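Local coordinates for N-alpha-acetyltransferase 35, NatC auxiliary subunit (Saccharomyces cerevisiae, PDB 6YGA), which serves as the auxiliary subunit of the NatC N-terminal acetyltransferase, which acetylates the N-terminal methionine of the L-A virus Gag protein, at residues S102-Y107 against Q334-A339; I170-E175 against C402-C407; L396-N401 against N414-L419. All coordinates share one frame; numbering follows the deposited sequence.

Contact 1 of 3, residues S102-Y107 against Q334-A339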
loop_
_atom_site.group_PDB
_atom_site.type_symbol
_atom_site.label_atom_id
_atom_site.label_comp_id
_atom_site.label_asym_id
_atom_site.label_seq_id
_atom_site.Cartn_x
_atom_site.Cartn_y
_atom_site.Cartn_z
ATOM N N SER B 102 -13.520 6.196 -10.280
ATOM C CA SER B 102 -12.951 6.892 -9.128
ATOM C C SER B 102 -12.750 5.942 -7.953
ATOM O O SER B 102 -11.775 6.063 -7.201
ATOM C CB SER B 102 -13.858 8.059 -8.733
ATOM O OG SER B 102 -13.315 8.816 -7.668
ATOM N N TRP B 103 -13.660 4.979 -7.789
ATOM C CA TRP B 103 -13.574 4.024 -6.689
ATOM C C TRP B 103 -12.392 3.075 -6.868
ATOM O O TRP B 103 -11.571 2.914 -5.957
ATOM C CB TRP B 103 -14.892 3.252 -6.591
ATOM C CG TRP B 103 -14.891 2.085 -5.656
ATOM C CD1 TRP B 103 -14.228 1.980 -4.470
ATOM C CD2 TRP B 103 -15.594 0.848 -5.835
ATOM N NE1 TRP B 103 -14.473 0.754 -3.897
ATOM C CE2 TRP B 103 -15.308 0.042 -4.717
ATOM C CE3 TRP B 103 -16.435 0.346 -6.833
ATOM C CZ2 TRP B 103 -15.833 -1.237 -4.567
ATOM C CZ3 TRP B 103 -16.956 -0.923 -6.683
ATOM C CH2 TRP B 103 -16.653 -1.702 -5.559
ATOM N N LEU B 104 -12.280 2.449 -8.041
ATOM C CA LEU B 104 -11.293 1.398 -8.270
ATOM C C LEU B 104 -9.969 1.933 -8.807
ATOM O O LEU B 104 -8.902 1.524 -8.339
ATOM C CB LEU B 104 -11.865 0.354 -9.234
ATOM C CG LEU B 104 -13.224 -0.231 -8.842
ATOM C CD1 LEU B 104 -13.785 -1.111 -9.950
ATOM C CD2 LEU B 104 -13.107 -1.012 -7.548
ATOM N N ASN B 105 -10.017 2.828 -9.798
ATOM C CA ASN B 105 -8.788 3.349 -10.390
ATOM C C ASN B 105 -8.120 4.385 -9.493
ATOM O O ASN B 105 -6.894 4.371 -9.335
ATOM C CB ASN B 105 -9.076 3.956 -11.766
ATOM C CG ASN B 105 -9.511 2.922 -12.787
ATOM O OD1 ASN B 105 -10.556 2.287 -12.639
ATOM N ND2 ASN B 105 -8.718 2.757 -13.839
ATOM N N ASP B 106 -8.898 5.289 -8.901
ATOM C CA ASP B 106 -8.352 6.392 -8.122
ATOM C C ASP B 106 -8.416 6.148 -6.616
ATOM O O ASP B 106 -8.110 7.060 -5.841
ATOM C CB ASP B 106 -9.072 7.693 -8.478
ATOM C CG ASP B 106 -8.958 8.042 -9.954
ATOM O OD1 ASP B 106 -8.035 7.527 -10.622
ATOM O OD2 ASP B 106 -9.787 8.839 -10.444
ATOM N N TYR B 107 -8.817 4.948 -6.189
ATOM C CA TYR B 107 -8.743 4.532 -4.784
ATOM C C TYR B 107 -9.627 5.391 -3.879
ATOM O O TYR B 107 -9.273 5.678 -2.732
ATOM C CB TYR B 107 -7.296 4.546 -4.278
ATOM C CG TYR B 107 -6.311 3.792 -5.144
ATOM C CD1 TYR B 107 -6.115 2.428 -4.977
ATOM C CD2 TYR B 107 -5.561 4.449 -6.113
ATOM C CE1 TYR B 107 -5.210 1.734 -5.760
ATOM C CE2 TYR B 107 -4.653 3.764 -6.902
ATOM C CZ TYR B 107 -4.481 2.407 -6.721
ATOM O OH TYR B 107 -3.581 1.721 -7.503
ATOM N N GLN B 334 2.255 -0.152 -11.701
ATOM C CA GLN B 334 1.303 -0.877 -10.872
ATOM C C GLN B 334 0.023 -1.162 -11.650
ATOM O O GLN B 334 -0.608 -0.246 -12.183
ATOM C CB GLN B 334 0.995 -0.076 -9.607
ATOM C CG GLN B 334 0.070 -0.780 -8.630
ATOM C CD GLN B 334 0.040 -0.109 -7.270
ATOM O OE1 GLN B 334 1.079 0.273 -6.731
ATOM N NE2 GLN B 334 -1.154 0.042 -6.711
ATOM N N ARG B 335 -0.356 -2.435 -11.713
ATOM C CA ARG B 335 -1.547 -2.841 -12.444
ATOM C C ARG B 335 -2.811 -2.463 -11.678
ATOM O O ARG B 335 -2.791 -2.210 -10.470
ATOM C CB ARG B 335 -1.537 -4.349 -12.702
ATOM C CG ARG B 335 -0.458 -4.824 -13.662
ATOM C CD ARG B 335 -0.753 -4.397 -15.092
ATOM N NE ARG B 335 0.235 -4.921 -16.031
ATOM C CZ ARG B 335 0.178 -4.752 -17.349
ATOM N NH1 ARG B 335 -0.823 -4.070 -17.891
ATOM N NH2 ARG B 335 1.123 -5.264 -18.125
ATOM N N HIS B 336 -3.927 -2.431 -12.406
ATOM C CA HIS B 336 -5.224 -2.172 -11.798
ATOM C C HIS B 336 -5.493 -3.183 -10.687
ATOM O O HIS B 336 -5.088 -4.348 -10.770
ATOM C CB HIS B 336 -6.315 -2.235 -12.870
ATOM C CG HIS B 336 -7.626 -1.654 -12.442
ATOM N ND1 HIS B 336 -8.526 -2.346 -11.661
ATOM C CD2 HIS B 336 -8.194 -0.450 -12.695
ATOM C CE1 HIS B 336 -9.591 -1.593 -11.447
ATOM N NE2 HIS B 336 -9.414 -0.438 -12.063
ATOM N N VAL B 337 -6.167 -2.726 -9.629
ATOM C CA VAL B 337 -6.342 -3.561 -8.443
ATOM C C VAL B 337 -7.174 -4.799 -8.763
ATOM O O VAL B 337 -6.921 -5.885 -8.227
ATOM C CB VAL B 337 -6.951 -2.736 -7.290
ATOM C CG1 VAL B 337 -8.309 -2.161 -7.680
ATOM C CG2 VAL B 337 -7.059 -3.573 -6.019
ATOM N N ILE B 338 -8.172 -4.668 -9.643
ATOM C CA ILE B 338 -8.971 -5.827 -10.033
ATOM C C ILE B 338 -8.084 -6.881 -10.683
ATOM O O ILE B 338 -8.163 -8.073 -10.359
ATOM C CB ILE B 338 -10.120 -5.407 -10.967
ATOM C CG1 ILE B 338 -11.102 -4.476 -10.245
ATOM C CG2 ILE B 338 -10.848 -6.630 -11.497
ATOM C CD1 ILE B 338 -11.846 -5.126 -9.100
ATOM N N ALA B 339 -7.212 -6.456 -11.600
ATOM C CA ALA B 339 -6.294 -7.398 -12.230
ATOM C C ALA B 339 -5.315 -7.975 -11.216
ATOM O O ALA B 339 -4.905 -9.136 -11.332
ATOM C CB ALA B 339 -5.543 -6.717 -13.373
HETATM O O HOH W 1 -6.508 0.282 -9.202
HETATM O O HOH W 2 -3.703 -0.677 -8.176
#
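The imidazole of H336 lies against L104 and N105 at the end of helix 85-104, its CE1 3.7 Å from L104 CB and its NE2 giving a weak hydrogen bond to N105 OD1 (3.0 Å, 150° at the hydrogen). N105 meets the ring at its edge, with the amide plane turned 69° from it; the amide's other end, ND2, is held by the carbonyl of G299. In H336 a chi1 of -165° puts CG anti to the backbone N, and from there ND1 accepts from I338 N at 3.1 Å. Both ring nitrogens are thus used, which should limit the ring's rotation. Beside it L104 CD1 packs on I338 CG1 (4.3 Å), and a water joins L104 O to V337 N. A second water is bound by Y107 OH, Q334 NE2 and R335 O where the Y107 and Q334 side chains approach from opposite directions, ring and amide standing steeply to each other. On the same flank F142 of the N-alpha-acetyltransferase 30 chain meets the Y107 ring edge-to-face. At its centre this is a side-chain N-cap: H336 caps helix 337-347 while its far nitrogen weakly links that helix start to N105.

Contact 2 of 3, residues I170-E175 against C402-C407. With EDO (1,2-ethanediol), chain Z.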
loop_
_atom_site.group_PDB
_atom_site.type_symbol
_atom_site.label_atom_id
_atom_site.label_comp_id
_atom_site.label_asym_id
_atom_site.label_seq_id
_atom_site.Cartn_x
_atom_site.Cartn_y
_atom_site.Cartn_z
ATOM N N ILE B 170 -6.502 -11.585 -1.085
ATOM C CA ILE B 170 -5.333 -11.463 -1.951
ATOM C C ILE B 170 -4.589 -10.163 -1.667
ATOM O O ILE B 170 -3.380 -10.165 -1.404
ATOM C CB ILE B 170 -5.748 -11.563 -3.429
ATOM C CG1 ILE B 170 -6.296 -12.960 -3.741
ATOM C CG2 ILE B 170 -4.578 -11.213 -4.331
ATOM C CD1 ILE B 170 -5.376 -14.095 -3.333
ATOM N N VAL B 171 -5.296 -9.035 -1.715
ATOM C CA VAL B 171 -4.689 -7.735 -1.451
ATOM C C VAL B 171 -5.176 -7.200 -0.109
ATOM O O VAL B 171 -5.938 -7.866 0.601
ATOM C CB VAL B 171 -4.988 -6.737 -2.584
ATOM C CG1 VAL B 171 -4.440 -7.256 -3.908
ATOM C CG2 VAL B 171 -6.480 -6.477 -2.679
ATOM N N PHE B 172 -4.750 -5.988 0.237
ATOM C CA PHE B 172 -4.991 -5.413 1.554
ATOM C C PHE B 172 -6.170 -4.450 1.504
ATOM O O PHE B 172 -6.219 -3.561 0.647
ATOM C CB PHE B 172 -3.736 -4.702 2.063
ATOM C CG PHE B 172 -2.572 -5.629 2.294
ATOM C CD1 PHE B 172 -1.744 -6.005 1.248
ATOM C CD2 PHE B 172 -2.316 -6.136 3.557
ATOM C CE1 PHE B 172 -0.676 -6.865 1.461
ATOM C CE2 PHE B 172 -1.251 -6.993 3.778
ATOM C CZ PHE B 172 -0.431 -7.357 2.729
ATOM N N GLU B 173 -7.114 -4.633 2.423
ATOM C CA GLU B 173 -8.313 -3.810 2.457
ATOM C C GLU B 173 -7.979 -2.380 2.868
ATOM O O GLU B 173 -7.054 -2.131 3.645
ATOM C CB GLU B 173 -9.334 -4.404 3.426
ATOM C CG GLU B 173 -8.840 -4.482 4.865
ATOM C CD GLU B 173 -9.816 -5.184 5.790
ATOM O OE1 GLU B 173 -10.166 -6.351 5.515
ATOM O OE2 GLU B 173 -10.237 -4.566 6.791
ATOM N N GLU B 174 -8.754 -1.434 2.333
ATOM C CA GLU B 174 -8.602 -0.007 2.631
ATOM C C GLU B 174 -7.180 0.484 2.359
ATOM O O GLU B 174 -6.667 1.365 3.050
ATOM C CB GLU B 174 -9.018 0.308 4.071
ATOM C CG GLU B 174 -9.441 1.754 4.295
ATOM C CD GLU B 174 -9.847 2.018 5.728
ATOM O OE1 GLU B 174 -10.982 1.654 6.101
ATOM O OE2 GLU B 174 -9.023 2.570 6.485
ATOM N N GLU B 175 -6.531 -0.094 1.353
ATOM C CA GLU B 175 -5.228 0.373 0.901
ATOM C C GLU B 175 -5.192 0.247 -0.614
ATOM O O GLU B 175 -5.019 1.240 -1.328
ATOM C CB GLU B 175 -4.097 -0.425 1.561
ATOM C CG GLU B 175 -2.691 -0.034 1.108
ATOM C CD GLU B 175 -1.607 -0.922 1.704
ATOM O OE1 GLU B 175 -1.937 -1.796 2.531
ATOM O OE2 GLU B 175 -0.424 -0.747 1.341
ATOM N N CYS B 402 3.915 -10.930 -5.932
ATOM C CA CYS B 402 4.219 -10.145 -7.124
ATOM C C CYS B 402 3.080 -9.210 -7.507
ATOM O O CYS B 402 3.328 -8.162 -8.112
ATOM C CB CYS B 402 4.550 -11.062 -8.300
ATOM S SG CYS B 402 6.084 -11.978 -8.097
ATOM N N SER B 403 1.838 -9.557 -7.177
ATOM C CA SER B 403 0.711 -8.715 -7.548
ATOM C C SER B 403 0.314 -7.739 -6.447
ATOM O O SER B 403 -0.782 -7.173 -6.504
ATOM C CB SER B 403 -0.488 -9.578 -7.943
ATOM O OG SER B 403 -1.109 -10.117 -6.796
ATOM N N GLN B 404 1.171 -7.530 -5.450
ATOM C CA GLN B 404 0.904 -6.522 -4.439
ATOM C C GLN B 404 1.264 -5.139 -4.975
ATOM O O GLN B 404 1.907 -5.000 -6.019
ATOM C CB GLN B 404 1.682 -6.826 -3.158
ATOM C CG GLN B 404 1.386 -8.196 -2.567
ATOM C CD GLN B 404 -0.093 -8.407 -2.314
ATOM O OE1 GLN B 404 -0.768 -7.543 -1.753
ATOM N NE2 GLN B 404 -0.611 -9.554 -2.744
ATOM N N ASN B 405 0.842 -4.099 -4.255
ATOM C CA ASN B 405 1.208 -2.757 -4.678
ATOM C C ASN B 405 2.704 -2.525 -4.456
ATOM O O ASN B 405 3.407 -3.339 -3.852
ATOM C CB ASN B 405 0.370 -1.698 -3.954
ATOM C CG ASN B 405 0.625 -1.651 -2.457
ATOM O OD1 ASN B 405 1.698 -1.248 -2.005
ATOM N ND2 ASN B 405 -0.380 -2.033 -1.677
ATOM N N THR B 406 3.185 -1.384 -4.956
ATOM C CA THR B 406 4.624 -1.143 -5.026
ATOM C C THR B 406 5.280 -1.049 -3.652
ATOM O O THR B 406 6.487 -1.287 -3.542
ATOM C CB THR B 406 4.905 0.127 -5.839
ATOM O OG1 THR B 406 6.310 0.223 -6.103
ATOM C CG2 THR B 406 4.450 1.367 -5.083
ATOM N N CYS B 407 4.520 -0.726 -2.605
ATOM C CA CYS B 407 5.056 -0.715 -1.250
ATOM C C CYS B 407 4.955 -2.085 -0.585
ATOM O O CYS B 407 5.928 -2.562 0.006
ATOM C CB CYS B 407 4.332 0.334 -0.405
ATOM S SG CYS B 407 4.666 2.033 -0.899
HETATM C C1 EDO Z . -3.734 -10.107 3.370
HETATM O O1 EDO Z . -3.568 -9.577 2.050
HETATM C C2 EDO Z . -4.907 -9.414 4.053
HETATM O O2 EDO Z . -6.111 -9.684 3.326
#
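Q404 splits its amide between two very different partners: NE2 donates to a backbone carbonyl, while OE1 points at the rim of a phenyl ring. The bond from Q404 NE2 to I170 O is 3.1 Å long and moderately bent at the hydrogen, but the donor sits 38° above the carbonyl plane, away from a lone-pair direction. The same NE2 also donates to Q400 O, one turn back in its own chain. On the other side of the amide, Q404 OE1 lies 3.3 Å from F172 CE1, near the ring plane, with ring and amide almost perpendicular (88°). That position sets the carbonyl oxygen against the slightly positive C-H edge of the ring. The glutamine gets there by folding: chi2 of -55° bends the chain and brings the amide to the loop. One face of the phenyl ring carries O1 of an ethanediol, probably from the crystallisation liquor, whose O2 donates to V171 O; F172 also makes a cation-pi contact with R408.

Farther along the loop E175 OE2 accepts a weak bond from N405 ND2 at 3.3 Å, the carboxylate and amide planes well out of line. Each has a stronger partner elsewhere, D176 for N405 and the R408 salt bridge for E175, so the pair belongs to a wider polar cluster. N405 OD1 meanwhile accepts from C407 N at 2.9 Å, in its carbonyl plane, and caps the start of helix 406-429.

The loop that follows helix 142-167 lies along the break between helices 386-402 and 406-429; I170 and V171 pack on helix 337-347, and F142 of the N-alpha-acetyltransferase 30 chain packs on E175 and N405.

Contact 3 of 3, residues L396-N401 against N414-L419. With EDO (1,2-ethanediol), chain C.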
loop_
_atom_site.group_PDB
_atom_site.type_symbol
_atom_site.label_atom_id
_atom_site.label_comp_id
_atom_site.label_asym_id
_atom_site.label_seq_id
_atom_site.Cartn_x
_atom_site.Cartn_y
_atom_site.Cartn_z
ATOM N N LEU B 396 4.323 -20.512 -3.801
ATOM C CA LEU B 396 3.050 -19.897 -4.154
ATOM C C LEU B 396 2.905 -18.519 -3.518
ATOM O O LEU B 396 2.389 -17.589 -4.148
ATOM C CB LEU B 396 1.894 -20.805 -3.743
ATOM C CG LEU B 396 1.771 -22.127 -4.502
ATOM C CD1 LEU B 396 0.443 -22.790 -4.181
ATOM C CD2 LEU B 396 1.921 -21.916 -6.002
ATOM N N GLU B 397 3.353 -18.364 -2.267
ATOM C CA GLU B 397 3.332 -17.044 -1.642
ATOM C C GLU B 397 4.246 -16.069 -2.372
ATOM O O GLU B 397 3.951 -14.871 -2.432
ATOM C CB GLU B 397 3.728 -17.142 -0.168
ATOM C CG GLU B 397 2.673 -17.798 0.710
ATOM C CD GLU B 397 3.133 -17.987 2.142
ATOM O OE1 GLU B 397 4.243 -17.529 2.481
ATOM O OE2 GLU B 397 2.380 -18.598 2.928
ATOM N N TRP B 398 5.350 -16.563 -2.936
ATOM C CA TRP B 398 6.224 -15.700 -3.724
ATOM C C TRP B 398 5.499 -15.163 -4.953
ATOM O O TRP B 398 5.633 -13.983 -5.294
ATOM C CB TRP B 398 7.492 -16.460 -4.124
ATOM C CG TRP B 398 8.427 -15.658 -4.976
ATOM C CD1 TRP B 398 9.463 -14.878 -4.549
ATOM C CD2 TRP B 398 8.404 -15.548 -6.404
ATOM N NE1 TRP B 398 10.089 -14.292 -5.623
ATOM C CE2 TRP B 398 9.459 -14.687 -6.773
ATOM C CE3 TRP B 398 7.598 -16.096 -7.407
ATOM C CZ2 TRP B 398 9.726 -14.360 -8.104
ATOM C CZ3 TRP B 398 7.865 -15.770 -8.728
ATOM C CH2 TRP B 398 8.918 -14.910 -9.063
ATOM N N TYR B 399 4.723 -16.013 -5.629
ATOM C CA TYR B 399 3.962 -15.560 -6.790
ATOM C C TYR B 399 2.912 -14.534 -6.388
ATOM O O TYR B 399 2.723 -13.519 -7.068
ATOM C CB TYR B 399 3.298 -16.749 -7.487
ATOM C CG TYR B 399 4.186 -17.488 -8.462
ATOM C CD1 TYR B 399 4.269 -17.091 -9.791
ATOM C CD2 TYR B 399 4.930 -18.588 -8.058
ATOM C CE1 TYR B 399 5.075 -17.761 -10.688
ATOM C CE2 TYR B 399 5.741 -19.267 -8.948
ATOM C CZ TYR B 399 5.809 -18.848 -10.263
ATOM O OH TYR B 399 6.610 -19.514 -11.160
ATOM N N GLN B 400 2.209 -14.792 -5.282
ATOM C CA GLN B 400 1.145 -13.897 -4.845
ATOM C C GLN B 400 1.694 -12.527 -4.467
ATOM O O GLN B 400 1.041 -11.504 -4.700
ATOM C CB GLN B 400 0.386 -14.525 -3.674
ATOM C CG GLN B 400 -0.797 -13.709 -3.183
ATOM C CD GLN B 400 -1.827 -14.551 -2.449
ATOM O OE1 GLN B 400 -1.973 -15.747 -2.711
ATOM N NE2 GLN B 400 -2.549 -13.926 -1.526
ATOM N N ASN B 401 2.899 -12.485 -3.892
ATOM C CA ASN B 401 3.501 -11.209 -3.527
ATOM C C ASN B 401 3.776 -10.333 -4.745
ATOM O O ASN B 401 3.841 -9.106 -4.609
ATOM C CB ASN B 401 4.789 -11.448 -2.738
ATOM C CG ASN B 401 5.407 -10.164 -2.233
ATOM O OD1 ASN B 401 4.871 -9.517 -1.333
ATOM N ND2 ASN B 401 6.543 -9.792 -2.802
ATOM N N ASN B 414 10.242 -9.152 3.578
ATOM C CA ASN B 414 10.615 -9.247 4.987
ATOM C C ASN B 414 10.272 -10.619 5.556
ATOM O O ASN B 414 11.094 -11.254 6.227
ATOM C CB ASN B 414 9.917 -8.142 5.782
ATOM C CG ASN B 414 10.723 -6.863 5.835
ATOM O OD1 ASN B 414 11.916 -6.883 6.132
ATOM N ND2 ASN B 414 10.073 -5.739 5.553
ATOM N N ARG B 415 9.063 -11.101 5.276
ATOM C CA ARG B 415 8.672 -12.430 5.728
ATOM C C ARG B 415 9.440 -13.523 4.991
ATOM O O ARG B 415 9.858 -14.512 5.602
ATOM C CB ARG B 415 7.163 -12.610 5.549
ATOM C CG ARG B 415 6.690 -14.053 5.541
ATOM C CD ARG B 415 5.177 -14.139 5.385
ATOM N NE ARG B 415 4.732 -15.519 5.216
ATOM C CZ ARG B 415 4.512 -16.361 6.220
ATOM N NH1 ARG B 415 4.694 -15.963 7.472
ATOM N NH2 ARG B 415 4.112 -17.600 5.975
ATOM N N GLN B 416 9.650 -13.357 3.682
ATOM C CA GLN B 416 10.231 -14.439 2.887
ATOM C C GLN B 416 11.672 -14.734 3.289
ATOM O O GLN B 416 12.067 -15.904 3.363
ATOM C CB GLN B 416 10.179 -14.098 1.398
ATOM C CG GLN B 416 8.796 -14.081 0.777
ATOM C CD GLN B 416 8.851 -13.831 -0.720
ATOM O OE1 GLN B 416 9.793 -14.251 -1.396
ATOM N NE2 GLN B 416 7.847 -13.138 -1.244
ATOM N N LEU B 417 12.477 -13.694 3.528
ATOM C CA LEU B 417 13.918 -13.893 3.661
ATOM C C LEU B 417 14.253 -14.831 4.811
ATOM O O LEU B 417 15.111 -15.711 4.673
ATOM C CB LEU B 417 14.627 -12.552 3.843
ATOM C CG LEU B 417 14.530 -11.552 2.690
ATOM C CD1 LEU B 417 15.519 -10.416 2.893
ATOM C CD2 LEU B 417 14.739 -12.228 1.344
ATOM N N ILE B 418 13.587 -14.668 5.953
ATOM C CA ILE B 418 13.899 -15.537 7.080
ATOM C C ILE B 418 13.268 -16.916 6.899
ATOM O O ILE B 418 13.778 -17.905 7.436
ATOM C CB ILE B 418 13.473 -14.877 8.405
ATOM C CG1 ILE B 418 14.272 -15.471 9.566
ATOM C CG2 ILE B 418 11.982 -15.044 8.645
ATOM C CD1 ILE B 418 15.774 -15.352 9.382
ATOM N N LEU B 419 12.177 -17.017 6.134
ATOM C CA LEU B 419 11.560 -18.320 5.899
ATOM C C LEU B 419 12.323 -19.115 4.845
ATOM O O LEU B 419 12.464 -20.338 4.970
ATOM C CB LEU B 419 10.096 -18.148 5.491
ATOM C CG LEU B 419 9.047 -18.283 6.600
ATOM C CD1 LEU B 419 9.250 -17.241 7.683
ATOM C CD2 LEU B 419 7.646 -18.181 6.023
HETATM C C1 EDO C . 12.589 -4.422 9.675
HETATM O O1 EDO C . 12.523 -4.340 8.246
HETATM C C2 EDO C . 13.807 -5.224 10.114
HETATM O O2 EDO C . 13.708 -6.569 9.630
#
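Q416 reaches across to the W398 indole, its OE1 3.2 Å from W398 CD1 and lying in the ring plane, so that the oxygen meets a C-H edge. Amide and indole are turned 68° apart. The amide nitrogen crosses N401 obliquely, Q416 NE2 standing 3.8 Å from N401 CB with the two amide planes nearly perpendicular at 86°. Toward the outside, R415 and E397 form a salt bridge. Both R415 NE (3.4 Å) and R415 NH2 (3.5 Å) converge on E397 OE1 at the edge of the guanidinium, each a weak bond, with the two charged planes well out of line. The arginine chain is extended from CG to NE, which carries its charge across to E397, while L419 CD2 of its own helix sits 3.5 Å above one face of the guanidinium.

These side chains bridge two successive helices, 386-402 and 406-429, which form an antiparallel helical hairpin within the range of the TPR-like family. The short segments run 158° apart with their axes 11.3 Å from each other, a gap bridged by the long side chains of Q416 and R415.

In the next shell, Q416 OE1 accepts from W420 NE1 one turn on, which probably helps fix the amide oxygen. N401 ND2 is tied to Y409 O, near the beginning of the second helix. W398 has its ring against Y323 at almost parallel planes and packs on A326 and K327, so helix 319-328 backs the indole. Q416 also touches S446 of helix 433-456, and M394 closes in from the first helix.

Overall arrangement
Contacts 1 and 2 lie side by side, centres 11 Å apart, and join the N-terminal Mak10 region to the TPR-like region; both are partly buried, and both touch the N-alpha-acetyltransferase 30 chain. They meet directly where Q334 OE1 probably accepts from T406 N, at 3.2 Å. Each centres on helix ends and loops, so caps, backbone carbonyls and, in contact 1, waters do much of the work. Contact 3 is different: a buried pairing of two helices close in sequence, bridged mainly by side chains, with a salt bridge on its outer side. It shares helix 406-429 with contact 2 and touches it through I170 CD1 and Q400 NE2, but lies clear of contact 1.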